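Local coordinates for protein aminotransferase class I and II (Streptococcus suis 89/1591, PDB 3OP7) that probably transfers amino groups between amino acids and keto acids, using pyridoxal phosphate held as a Schiff base on a lysine, at residues L101-L111 with L150-N161; V170-V180 with L202-Y211. One frame throughout, in Å; residues are numbered along the deposited sequence.

How the contacts relate
Both contacts belong to the domain built on the mixed central sheet, and contact 1 closes along the chain before contact 2 opens. Contact 1 is buried within that sheet. It joins two neighbouring parallel strands through backbone hydrogen bonds, and polar side chains gather where the strands begin. Contact 2 lies on one face of the sheet and is only partly buried. It packs helix 173-184 against the 202-211 segment, mostly through apolar side chains, with a salt-bridge network at its outer side. Strand 157-161 and helix 173-184 follow each other in the chain. The contacts meet mainly at Ile160, whose CD1 lies 4.0 Å from Leu176 CD2 and also packs on Met171 and Leu179.

Contact 1 of 2, residues L101-L111 with L150-N161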
loop_
_atom_site.group_PDB
_atom_site.type_symbol
_atom_site.label_atom_id
_atom_site.label_comp_id
_atom_site.label_asym_id
_atom_site.label_seq_id
_atom_site.Cartn_x
_atom_site.Cartn_y
_atom_site.Cartn_z
ATOM N N LEU A 101 3.361 -13.106 -7.908
ATOM C CA LEU A 101 3.450 -14.504 -8.292
ATOM C C LEU A 101 2.450 -14.981 -9.322
ATOM O O LEU A 101 2.704 -15.986 -9.984
ATOM C CB LEU A 101 3.388 -15.421 -7.046
ATOM C CG LEU A 101 4.514 -15.177 -6.040
ATOM C CD1 LEU A 101 4.235 -16.044 -4.799
ATOM C CD2 LEU A 101 5.912 -15.446 -6.635
ATOM N N ILE A 102 1.315 -14.316 -9.445
ATOM C CA ILE A 102 0.246 -14.832 -10.277
ATOM C C ILE A 102 0.371 -14.274 -11.682
ATOM O O ILE A 102 0.479 -13.054 -11.875
ATOM C CB ILE A 102 -1.138 -14.537 -9.673
ATOM C CG1 ILE A 102 -1.310 -15.271 -8.347
ATOM C CG2 ILE A 102 -2.281 -14.949 -10.636
ATOM C CD1 ILE A 102 -0.993 -16.790 -8.368
ATOM N N GLU A 103 0.353 -15.174 -12.664
ATOM C CA GLU A 103 0.475 -14.843 -14.088
ATOM C C GLU A 103 -0.829 -15.134 -14.817
ATOM O O GLU A 103 -1.592 -16.015 -14.405
ATOM C CB GLU A 103 1.564 -15.687 -14.722
ATOM C CG GLU A 103 2.817 -15.811 -13.926
ATOM C CD GLU A 103 3.901 -14.903 -14.355
ATOM O OE1 GLU A 103 3.613 -13.686 -14.481
ATOM O OE2 GLU A 103 5.040 -15.424 -14.573
ATOM N N PRO A 104 -1.097 -14.432 -15.915
ATOM C CA PRO A 104 -2.275 -14.727 -16.714
ATOM C C PRO A 104 -2.334 -16.199 -17.094
ATOM O O PRO A 104 -1.313 -16.776 -17.452
ATOM C CB PRO A 104 -2.063 -13.880 -17.991
ATOM C CG PRO A 104 -1.228 -12.805 -17.601
ATOM C CD PRO A 104 -0.299 -13.340 -16.515
ATOM N N GLY A 105 -3.499 -16.808 -16.999
ATOM C CA GLY A 105 -3.624 -18.225 -17.332
ATOM C C GLY A 105 -3.342 -19.199 -16.187
ATOM O O GLY A 105 -3.721 -20.379 -16.282
ATOM N N ASP A 106 -2.671 -18.725 -15.133
ATOM C CA ASP A 106 -2.452 -19.537 -13.943
ATOM C C ASP A 106 -3.771 -20.023 -13.364
ATOM O O ASP A 106 -4.735 -19.280 -13.257
ATOM C CB ASP A 106 -1.709 -18.731 -12.868
ATOM C CG ASP A 106 -0.223 -18.657 -13.083
ATOM O OD1 ASP A 106 0.285 -19.247 -14.051
ATOM O OD2 ASP A 106 0.445 -17.945 -12.290
ATOM N N HIS A 107 -3.796 -21.267 -12.890
ATOM C CA HIS A 107 -4.936 -21.770 -12.180
ATOM C C HIS A 107 -4.724 -21.541 -10.677
ATOM O O HIS A 107 -3.676 -21.910 -10.124
ATOM C CB HIS A 107 -5.107 -23.287 -12.451
ATOM C CG HIS A 107 -6.298 -23.881 -11.778
ATOM N ND1 HIS A 107 -6.217 -24.958 -10.910
ATOM C CD2 HIS A 107 -7.613 -23.550 -11.850
ATOM C CE1 HIS A 107 -7.438 -25.250 -10.479
ATOM N NE2 HIS A 107 -8.298 -24.406 -11.036
ATOM N N VAL A 108 -5.735 -20.986 -10.017
ATOM C CA VAL A 108 -5.678 -20.675 -8.583
ATOM C C VAL A 108 -6.979 -21.140 -7.976
ATOM O O VAL A 108 -8.030 -20.973 -8.586
ATOM C CB VAL A 108 -5.519 -19.128 -8.373
ATOM C CG1 VAL A 108 -5.729 -18.720 -6.891
ATOM C CG2 VAL A 108 -4.175 -18.644 -8.928
ATOM N N ILE A 109 -6.915 -21.742 -6.787
ATOM C CA ILE A 109 -8.086 -22.148 -6.043
ATOM C C ILE A 109 -8.156 -21.348 -4.755
ATOM O O ILE A 109 -7.152 -21.241 -4.055
ATOM C CB ILE A 109 -8.010 -23.637 -5.696
ATOM C CG1 ILE A 109 -7.905 -24.471 -6.974
ATOM C CG2 ILE A 109 -9.213 -24.094 -4.811
ATOM C CD1 ILE A 109 -7.661 -25.981 -6.707
ATOM N N SER A 110 -9.321 -20.748 -4.485
ATOM C CA SER A 110 -9.512 -19.930 -3.297
ATOM C C SER A 110 -10.623 -20.437 -2.469
ATOM O O SER A 110 -11.693 -20.767 -3.004
ATOM C CB SER A 110 -9.816 -18.489 -3.669
ATOM O OG SER A 110 -10.028 -17.709 -2.487
ATOM N N LEU A 111 -10.360 -20.529 -1.161
ATOM C CA LEU A 111 -11.406 -20.672 -0.168
ATOM C C LEU A 111 -12.514 -19.656 -0.476
ATOM O O LEU A 111 -12.238 -18.554 -0.941
ATOM C CB LEU A 111 -10.819 -20.426 1.231
ATOM C CG LEU A 111 -11.658 -20.763 2.459
ATOM C CD1 LEU A 111 -11.956 -22.247 2.509
ATOM C CD2 LEU A 111 -10.936 -20.224 3.740
ATOM N N LEU A 150 -10.953 -30.285 -7.661
ATOM C CA LEU A 150 -10.645 -28.991 -8.287
ATOM C C LEU A 150 -9.202 -28.830 -8.725
ATOM O O LEU A 150 -8.930 -28.096 -9.665
ATOM C CB LEU A 150 -10.971 -27.838 -7.339
ATOM C CG LEU A 150 -12.461 -27.673 -6.999
ATOM C CD1 LEU A 150 -12.582 -26.785 -5.752
ATOM C CD2 LEU A 150 -13.166 -27.044 -8.211
ATOM N N ILE A 151 -8.281 -29.479 -8.032
ATOM C CA ILE A 151 -6.843 -29.299 -8.301
ATOM C C ILE A 151 -6.484 -29.894 -9.660
ATOM O O ILE A 151 -7.075 -30.906 -10.111
ATOM C CB ILE A 151 -5.977 -29.913 -7.155
ATOM C CG1 ILE A 151 -4.543 -29.356 -7.211
ATOM C CG2 ILE A 151 -6.052 -31.425 -7.161
ATOM C CD1 ILE A 151 -3.724 -29.448 -5.928
ATOM N N ARG A 152 -5.476 -29.306 -10.272
ATOM C CA ARG A 152 -5.015 -29.675 -11.593
ATOM C C ARG A 152 -3.524 -29.874 -11.535
ATOM O O ARG A 152 -2.862 -29.287 -10.656
ATOM C CB ARG A 152 -5.286 -28.526 -12.571
ATOM C CG ARG A 152 -6.756 -28.154 -12.747
ATOM C CD ARG A 152 -6.812 -26.985 -13.753
ATOM N NE ARG A 152 -8.169 -26.444 -13.833
ATOM C CZ ARG A 152 -8.500 -25.399 -14.595
ATOM N NH1 ARG A 152 -7.589 -24.790 -15.325
ATOM N NH2 ARG A 152 -9.733 -24.931 -14.566
ATOM N N PRO A 153 -2.969 -30.545 -12.559
ATOM C CA PRO A 153 -1.545 -30.815 -12.557
ATOM C C PRO A 153 -0.703 -29.575 -12.437
ATOM O O PRO A 153 0.387 -29.634 -11.878
ATOM C CB PRO A 153 -1.331 -31.529 -13.886
ATOM C CG PRO A 153 -2.614 -32.320 -14.050
ATOM C CD PRO A 153 -3.680 -31.376 -13.555
ATOM N N THR A 154 -1.229 -28.464 -12.929
ATOM C CA THR A 154 -0.484 -27.194 -12.980
ATOM C C THR A 154 -1.029 -26.140 -12.030
ATOM O O THR A 154 -0.666 -24.947 -12.141
ATOM C CB THR A 154 -0.445 -26.592 -14.442
ATOM O OG1 THR A 154 -1.781 -26.334 -14.905
ATOM C CG2 THR A 154 0.297 -27.532 -15.420
ATOM N N THR A 155 -1.862 -26.517 -11.042
ATOM C CA THR A 155 -2.391 -25.521 -10.142
ATOM C C THR A 155 -1.233 -24.767 -9.499
ATOM O O THR A 155 -0.341 -25.376 -8.924
ATOM C CB THR A 155 -3.340 -26.144 -9.101
ATOM O OG1 THR A 155 -4.486 -26.699 -9.766
ATOM C CG2 THR A 155 -3.805 -25.123 -7.982
ATOM N N LYS A 156 -1.278 -23.453 -9.574
ATOM C CA LYS A 156 -0.193 -22.609 -9.068
ATOM C C LYS A 156 -0.279 -22.289 -7.596
ATOM O O LYS A 156 0.758 -22.239 -6.899
ATOM C CB LYS A 156 -0.119 -21.302 -9.815
ATOM C CG LYS A 156 0.939 -20.373 -9.189
ATOM C CD LYS A 156 1.591 -19.327 -10.041
ATOM C CE LYS A 156 2.602 -19.868 -11.025
ATOM N NZ LYS A 156 2.941 -18.733 -11.955
HETATM N N MSE A 157 -1.503 -22.065 -7.107
HETATM C CA MSE A 157 -1.701 -21.550 -5.762
HETATM C C MSE A 157 -3.080 -21.884 -5.238
HETATM O O MSE A 157 -4.034 -21.903 -5.998
HETATM C CB MSE A 157 -1.503 -20.019 -5.752
HETATM C CG MSE A 157 -1.584 -19.399 -4.340
HETATM SE SE MSE A 157 -1.314 -17.519 -4.359
HETATM C CE MSE A 157 0.575 -17.556 -4.776
ATOM N N ILE A 158 -3.152 -22.205 -3.940
ATOM C CA ILE A 158 -4.364 -22.347 -3.190
ATOM C C ILE A 158 -4.343 -21.252 -2.120
ATOM O O ILE A 158 -3.324 -21.096 -1.407
ATOM C CB ILE A 158 -4.451 -23.718 -2.498
ATOM C CG1 ILE A 158 -4.464 -24.837 -3.535
ATOM C CG2 ILE A 158 -5.743 -23.837 -1.615
ATOM C CD1 ILE A 158 -4.123 -26.225 -2.955
ATOM N N CYS A 159 -5.426 -20.481 -2.054
ATOM C CA CYS A 159 -5.562 -19.404 -1.075
ATOM C C CYS A 159 -6.527 -19.777 0.015
ATOM O O CYS A 159 -7.674 -20.197 -0.254
ATOM C CB CYS A 159 -6.010 -18.106 -1.763
ATOM S SG CYS A 159 -4.986 -17.524 -3.082
ATOM N N ILE A 160 -6.072 -19.643 1.267
ATOM C CA ILE A 160 -6.904 -19.820 2.432
ATOM C C ILE A 160 -6.760 -18.640 3.393
ATOM O O ILE A 160 -5.825 -17.852 3.294
ATOM C CB ILE A 160 -6.544 -21.120 3.175
ATOM C CG1 ILE A 160 -5.127 -21.070 3.782
ATOM C CG2 ILE A 160 -6.734 -22.367 2.260
ATOM C CD1 ILE A 160 -4.845 -22.342 4.705
ATOM N N ASN A 161 -7.683 -18.544 4.346
ATOM C CA ASN A 161 -7.715 -17.492 5.338
ATOM C C ASN A 161 -8.001 -18.288 6.626
ATOM O O ASN A 161 -9.039 -18.933 6.774
ATOM C CB ASN A 161 -8.817 -16.512 4.930
ATOM C CG ASN A 161 -8.967 -15.283 5.819
ATOM O OD1 ASN A 161 -10.047 -14.648 5.778
ATOM N ND2 ASN A 161 -7.923 -14.893 6.559
HETATM O O HOH W 1 5.031 -17.231 -10.681
HETATM O O HOH W 2 -1.592 -22.899 -13.540
#
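Thr155 OG1 is gripped by two groups. It is hydrogen-bonded to His107 ND1 at 2.7 Å, and it accepts from Arg152 N at 2.8 Å. These groups sit where two parallel strands, 107-111 and 157-161, begin in the central sheet of the fold type I aminotransferase domain. With CG anti to its backbone N (chi1 -178°), the His107 ring is carried toward the 152-155 turn. Thr155 meets the ring at its edge. The Arg152 guanidinium lies flat over one face, with planes 6° apart and centres 3.8 Å apart. Asp130 holds His107 NE2 and Glu128 holds Arg152 NH2, so both flat groups are fixed at their far ends.

Further along, the strands are zipped in parallel register. Lys156 N donates to His107 O. Ile109 N donates to Met157 O, and Ile109 O takes Cys159 N at 2.7 Å. Leu111 N then donates to Cys159 O. On one face of the sheet, Val108 packs on Met157 and Cys159. On the other, Ile109 CD1 reaches Leu150 CB at 3.8 Å. Selenomethionine Met157 sends CE to Leu101 CD1 and Ile102 CD1. Beside the start of the strands, a water accepts from Lys156 NZ and donates to Leu101 O at 2.7 Å.

Contact 2 of 2, residues V170-V180 with L202-Y211; sequences VMDRTYLEELV and LDVPSIIEVY. With EDO (1,2-ethanediol), chain K; EDO (1,2-ethanediol), chain F.
Val210 is a bump that fills a hollow. Its side chain sits as a knob in a hole on helix 173-184, formed by Arg173, Leu176, Glu177 and Val180. This helix forms the beta-alpha-beta crossover between parallel strands 157-161 and 189-193. Val210 belongs to a short, weakly bonded helix at 207-210, started by a capping box of Ser206 and Glu209. CG2 of Val210 touches Val180 CG2 at 3.9 Å. The other branch of Val180, CG1, presses on Tyr211 CD1 at 3.4 Å.

One turn earlier, Leu176 CD1 closes on Pro205 CG at 3.9 Å. The Pro205 ring also lies against Arg173, its CG over one face of the guanidinium. At the N-terminal end, Val170 CG2 and Val204 CG1 meet tip to tip. Val170 CG1 is pushed tightly against Leu202 CD1 at 3.4 Å.

Polar groups close the outer side. The Arg173 chain bends at chi3 (-70°), and NE bonds Asp203 OD2 while NH1 bridges to Glu177 OE2. The guanidinium and the Asp203 carboxylate are turned 45° apart. Asp172 caps the helix, its OD1 accepting from Tyr175 N. Arg173 N donates to Asp203 O at 2.9 Å.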
loop_
_atom_site.group_PDB
_atom_site.type_symbol
_atom_site.label_atom_id
_atom_site.label_comp_id
_atom_site.label_asym_id
_atom_site.label_seq_id
_atom_site.Cartn_x
_atom_site.Cartn_y
_atom_site.Cartn_z
ATOM N N VAL A 170 -11.541 -22.315 11.947
ATOM C CA VAL A 170 -10.118 -22.527 11.751
ATOM C C VAL A 170 -9.838 -23.981 11.296
ATOM O O VAL A 170 -10.526 -24.906 11.679
ATOM C CB VAL A 170 -9.374 -22.106 13.069
ATOM C CG1 VAL A 170 -9.456 -23.245 14.108
ATOM C CG2 VAL A 170 -7.991 -21.642 12.841
HETATM N N MSE A 171 -8.868 -24.125 10.406
HETATM C CA MSE A 171 -8.299 -25.431 10.075
HETATM C C MSE A 171 -7.186 -25.759 11.027
HETATM O O MSE A 171 -6.177 -25.062 11.073
HETATM C CB MSE A 171 -7.714 -25.431 8.667
HETATM C CG MSE A 171 -8.705 -25.123 7.570
HETATM SE SE MSE A 171 -7.825 -24.601 5.892
HETATM C CE MSE A 171 -9.413 -24.571 4.782
ATOM N N ASP A 172 -7.305 -26.863 11.714
ATOM C CA ASP A 172 -6.250 -27.253 12.636
ATOM C C ASP A 172 -5.105 -27.982 11.910
ATOM O O ASP A 172 -5.119 -28.162 10.679
ATOM C CB ASP A 172 -6.818 -28.045 13.818
ATOM C CG ASP A 172 -7.385 -29.396 13.437
ATOM O OD1 ASP A 172 -7.219 -29.885 12.307
ATOM O OD2 ASP A 172 -8.003 -29.995 14.316
ATOM N N ARG A 173 -4.116 -28.405 12.673
ATOM C CA ARG A 173 -2.957 -29.092 12.121
ATOM C C ARG A 173 -3.327 -30.321 11.302
ATOM O O ARG A 173 -2.803 -30.501 10.238
ATOM C CB ARG A 173 -2.001 -29.540 13.240
ATOM C CG ARG A 173 -0.801 -30.377 12.749
ATOM C CD ARG A 173 0.133 -30.745 13.905
ATOM N NE ARG A 173 0.853 -29.571 14.410
ATOM C CZ ARG A 173 1.985 -29.080 13.901
ATOM N NH1 ARG A 173 2.559 -29.597 12.829
ATOM N NH2 ARG A 173 2.547 -28.055 14.485
ATOM N N THR A 174 -4.190 -31.177 11.827
ATOM C CA THR A 174 -4.558 -32.419 11.114
ATOM C C THR A 174 -5.142 -32.085 9.718
ATOM O O THR A 174 -4.791 -32.710 8.714
ATOM C CB THR A 174 -5.553 -33.230 11.914
ATOM O OG1 THR A 174 -4.965 -33.553 13.186
ATOM C CG2 THR A 174 -5.925 -34.556 11.201
ATOM N N TYR A 175 -6.048 -31.121 9.690
ATOM C CA TYR A 175 -6.593 -30.605 8.439
ATOM C C TYR A 175 -5.565 -30.009 7.500
ATOM O O TYR A 175 -5.540 -30.346 6.308
ATOM C CB TYR A 175 -7.661 -29.553 8.733
ATOM C CG TYR A 175 -8.504 -29.206 7.529
ATOM C CD1 TYR A 175 -8.034 -28.383 6.539
ATOM C CD2 TYR A 175 -9.800 -29.718 7.403
ATOM C CE1 TYR A 175 -8.831 -28.083 5.417
ATOM C CE2 TYR A 175 -10.584 -29.386 6.316
ATOM C CZ TYR A 175 -10.076 -28.602 5.322
ATOM O OH TYR A 175 -10.860 -28.309 4.246
ATOM N N LEU A 176 -4.742 -29.083 8.014
ATOM C CA LEU A 176 -3.702 -28.457 7.239
ATOM C C LEU A 176 -2.695 -29.437 6.622
ATOM O O LEU A 176 -2.211 -29.204 5.512
ATOM C CB LEU A 176 -2.921 -27.398 8.062
ATOM C CG LEU A 176 -3.692 -26.150 8.486
ATOM C CD1 LEU A 176 -2.907 -25.300 9.515
ATOM C CD2 LEU A 176 -4.105 -25.246 7.292
ATOM N N GLU A 177 -2.325 -30.474 7.360
ATOM C CA GLU A 177 -1.384 -31.440 6.868
ATOM C C GLU A 177 -1.968 -32.174 5.648
ATOM O O GLU A 177 -1.218 -32.474 4.707
ATOM C CB GLU A 177 -0.937 -32.422 8.016
ATOM C CG GLU A 177 0.067 -31.675 8.948
ATOM C CD GLU A 177 0.552 -32.447 10.204
ATOM O OE1 GLU A 177 -0.082 -33.414 10.608
ATOM O OE2 GLU A 177 1.565 -32.004 10.803
ATOM N N GLU A 178 -3.273 -32.462 5.674
ATOM C CA GLU A 178 -3.956 -33.117 4.559
ATOM C C GLU A 178 -4.071 -32.175 3.338
ATOM O O GLU A 178 -3.821 -32.591 2.190
ATOM C CB GLU A 178 -5.321 -33.708 5.022
ATOM C CG GLU A 178 -5.880 -34.693 4.006
ATOM C CD GLU A 178 -7.143 -35.387 4.411
ATOM O OE1 GLU A 178 -7.543 -35.353 5.592
ATOM O OE2 GLU A 178 -7.756 -35.964 3.507
ATOM N N LEU A 179 -4.348 -30.899 3.609
ATOM C CA LEU A 179 -4.351 -29.844 2.583
ATOM C C LEU A 179 -2.969 -29.786 1.936
ATOM O O LEU A 179 -2.829 -29.698 0.704
ATOM C CB LEU A 179 -4.713 -28.503 3.208
ATOM C CG LEU A 179 -4.463 -27.234 2.422
ATOM C CD1 LEU A 179 -5.231 -27.311 1.100
ATOM C CD2 LEU A 179 -4.872 -26.024 3.298
ATOM N N VAL A 180 -1.940 -29.796 2.770
ATOM C CA VAL A 180 -0.576 -29.722 2.269
ATOM C C VAL A 180 -0.244 -30.955 1.408
ATOM O O VAL A 180 0.369 -30.834 0.386
ATOM C CB VAL A 180 0.415 -29.538 3.413
ATOM C CG1 VAL A 180 1.903 -29.721 2.946
ATOM C CG2 VAL A 180 0.251 -28.148 4.008
ATOM N N LEU A 202 -7.235 -25.269 20.105
ATOM C CA LEU A 202 -6.854 -26.041 18.922
ATOM C C LEU A 202 -5.389 -25.818 18.562
ATOM O O LEU A 202 -4.821 -24.743 18.778
ATOM C CB LEU A 202 -7.733 -25.686 17.721
ATOM C CG LEU A 202 -9.220 -26.056 17.807
ATOM C CD1 LEU A 202 -10.003 -25.426 16.643
ATOM C CD2 LEU A 202 -9.331 -27.553 17.753
ATOM N N ASP A 203 -4.782 -26.859 17.988
ATOM C CA ASP A 203 -3.425 -26.775 17.489
ATOM C C ASP A 203 -3.474 -26.186 16.075
ATOM O O ASP A 203 -3.867 -26.860 15.128
ATOM C CB ASP A 203 -2.802 -28.175 17.482
ATOM C CG ASP A 203 -1.387 -28.204 16.942
ATOM O OD1 ASP A 203 -0.779 -27.142 16.665
ATOM O OD2 ASP A 203 -0.873 -29.311 16.783
ATOM N N VAL A 204 -3.105 -24.919 15.940
ATOM C CA VAL A 204 -3.240 -24.264 14.664
ATOM C C VAL A 204 -1.899 -23.679 14.239
ATOM O O VAL A 204 -1.637 -22.473 14.431
ATOM C CB VAL A 204 -4.359 -23.191 14.649
ATOM C CG1 VAL A 204 -4.636 -22.745 13.265
ATOM C CG2 VAL A 204 -5.655 -23.727 15.154
ATOM N N PRO A 205 -1.066 -24.508 13.582
ATOM C CA PRO A 205 0.181 -24.005 13.059
ATOM C C PRO A 205 -0.067 -23.045 11.910
ATOM O O PRO A 205 -1.120 -23.092 11.255
ATOM C CB PRO A 205 0.883 -25.273 12.550
ATOM C CG PRO A 205 -0.243 -26.223 12.211
ATOM C CD PRO A 205 -1.247 -25.946 13.277
ATOM N N SER A 206 0.897 -22.166 11.687
ATOM C CA SER A 206 0.985 -21.391 10.435
ATOM C C SER A 206 1.250 -22.328 9.262
ATOM O O SER A 206 1.921 -23.358 9.404
ATOM C CB SER A 206 2.098 -20.365 10.520
ATOM O OG SER A 206 2.261 -19.694 9.267
ATOM N N ILE A 207 0.745 -21.949 8.100
ATOM C CA ILE A 207 1.038 -22.685 6.866
ATOM C C ILE A 207 2.508 -22.910 6.673
ATOM O O ILE A 207 2.940 -23.974 6.263
ATOM C CB ILE A 207 0.375 -22.041 5.596
ATOM C CG1 ILE A 207 0.230 -23.074 4.484
ATOM C CG2 ILE A 207 1.075 -20.763 5.062
ATOM C CD1 ILE A 207 -0.635 -24.310 4.819
ATOM N N ILE A 208 3.312 -21.901 6.978
ATOM C CA ILE A 208 4.741 -22.051 6.773
ATOM C C ILE A 208 5.431 -23.018 7.755
ATOM O O ILE A 208 6.550 -23.461 7.492
ATOM C CB ILE A 208 5.400 -20.677 6.823
ATOM C CG1 ILE A 208 6.741 -20.716 6.083
ATOM C CG2 ILE A 208 5.449 -20.189 8.263
ATOM C CD1 ILE A 208 7.443 -19.370 5.988
ATOM N N GLU A 209 4.755 -23.391 8.841
ATOM C CA GLU A 209 5.254 -24.402 9.781
ATOM C C GLU A 209 4.924 -25.837 9.340
ATOM O O GLU A 209 5.463 -26.816 9.919
ATOM C CB GLU A 209 4.698 -24.123 11.195
ATOM C CG GLU A 209 5.226 -22.812 11.797
ATOM C CD GLU A 209 4.533 -22.377 13.071
ATOM O OE1 GLU A 209 3.290 -22.487 13.223
ATOM O OE2 GLU A 209 5.252 -21.837 13.935
ATOM N N VAL A 210 4.029 -25.973 8.363
ATOM C CA VAL A 210 3.679 -27.285 7.840
ATOM C C VAL A 210 4.022 -27.505 6.372
ATOM O O VAL A 210 3.855 -28.630 5.886
ATOM C CB VAL A 210 2.188 -27.626 8.090
ATOM C CG1 VAL A 210 1.896 -27.805 9.602
ATOM C CG2 VAL A 210 1.259 -26.614 7.490
ATOM N N TYR A 211 4.492 -26.471 5.683
ATOM C CA TYR A 211 4.764 -26.548 4.233
ATOM C C TYR A 211 5.821 -25.565 3.810
ATOM O O TYR A 211 5.675 -24.353 4.031
ATOM C CB TYR A 211 3.469 -26.260 3.475
ATOM C CG TYR A 211 3.446 -26.534 1.978
ATOM C CD1 TYR A 211 4.154 -27.604 1.412
ATOM C CD2 TYR A 211 2.634 -25.791 1.158
ATOM C CE1 TYR A 211 4.074 -27.891 0.046
ATOM C CE2 TYR A 211 2.563 -26.029 -0.205
ATOM C CZ TYR A 211 3.285 -27.097 -0.757
ATOM O OH TYR A 211 3.204 -27.357 -2.082
HETATM C C1 EDO K . 4.930 -25.105 15.448
HETATM O O1 EDO K . 5.323 -26.175 14.571
HETATM C C2 EDO K . 3.406 -25.031 15.536
HETATM O O2 EDO K . 2.890 -23.698 15.715
HETATM C C1 EDO F . -13.126 -25.000 13.940
HETATM O O1 EDO F . -13.336 -23.571 13.895
HETATM C C2 EDO F . -13.781 -25.708 12.748
HETATM O O2 EDO F . -15.194 -25.427 12.680
HETATM O O HOH W 3 -6.300 -29.432 17.160
#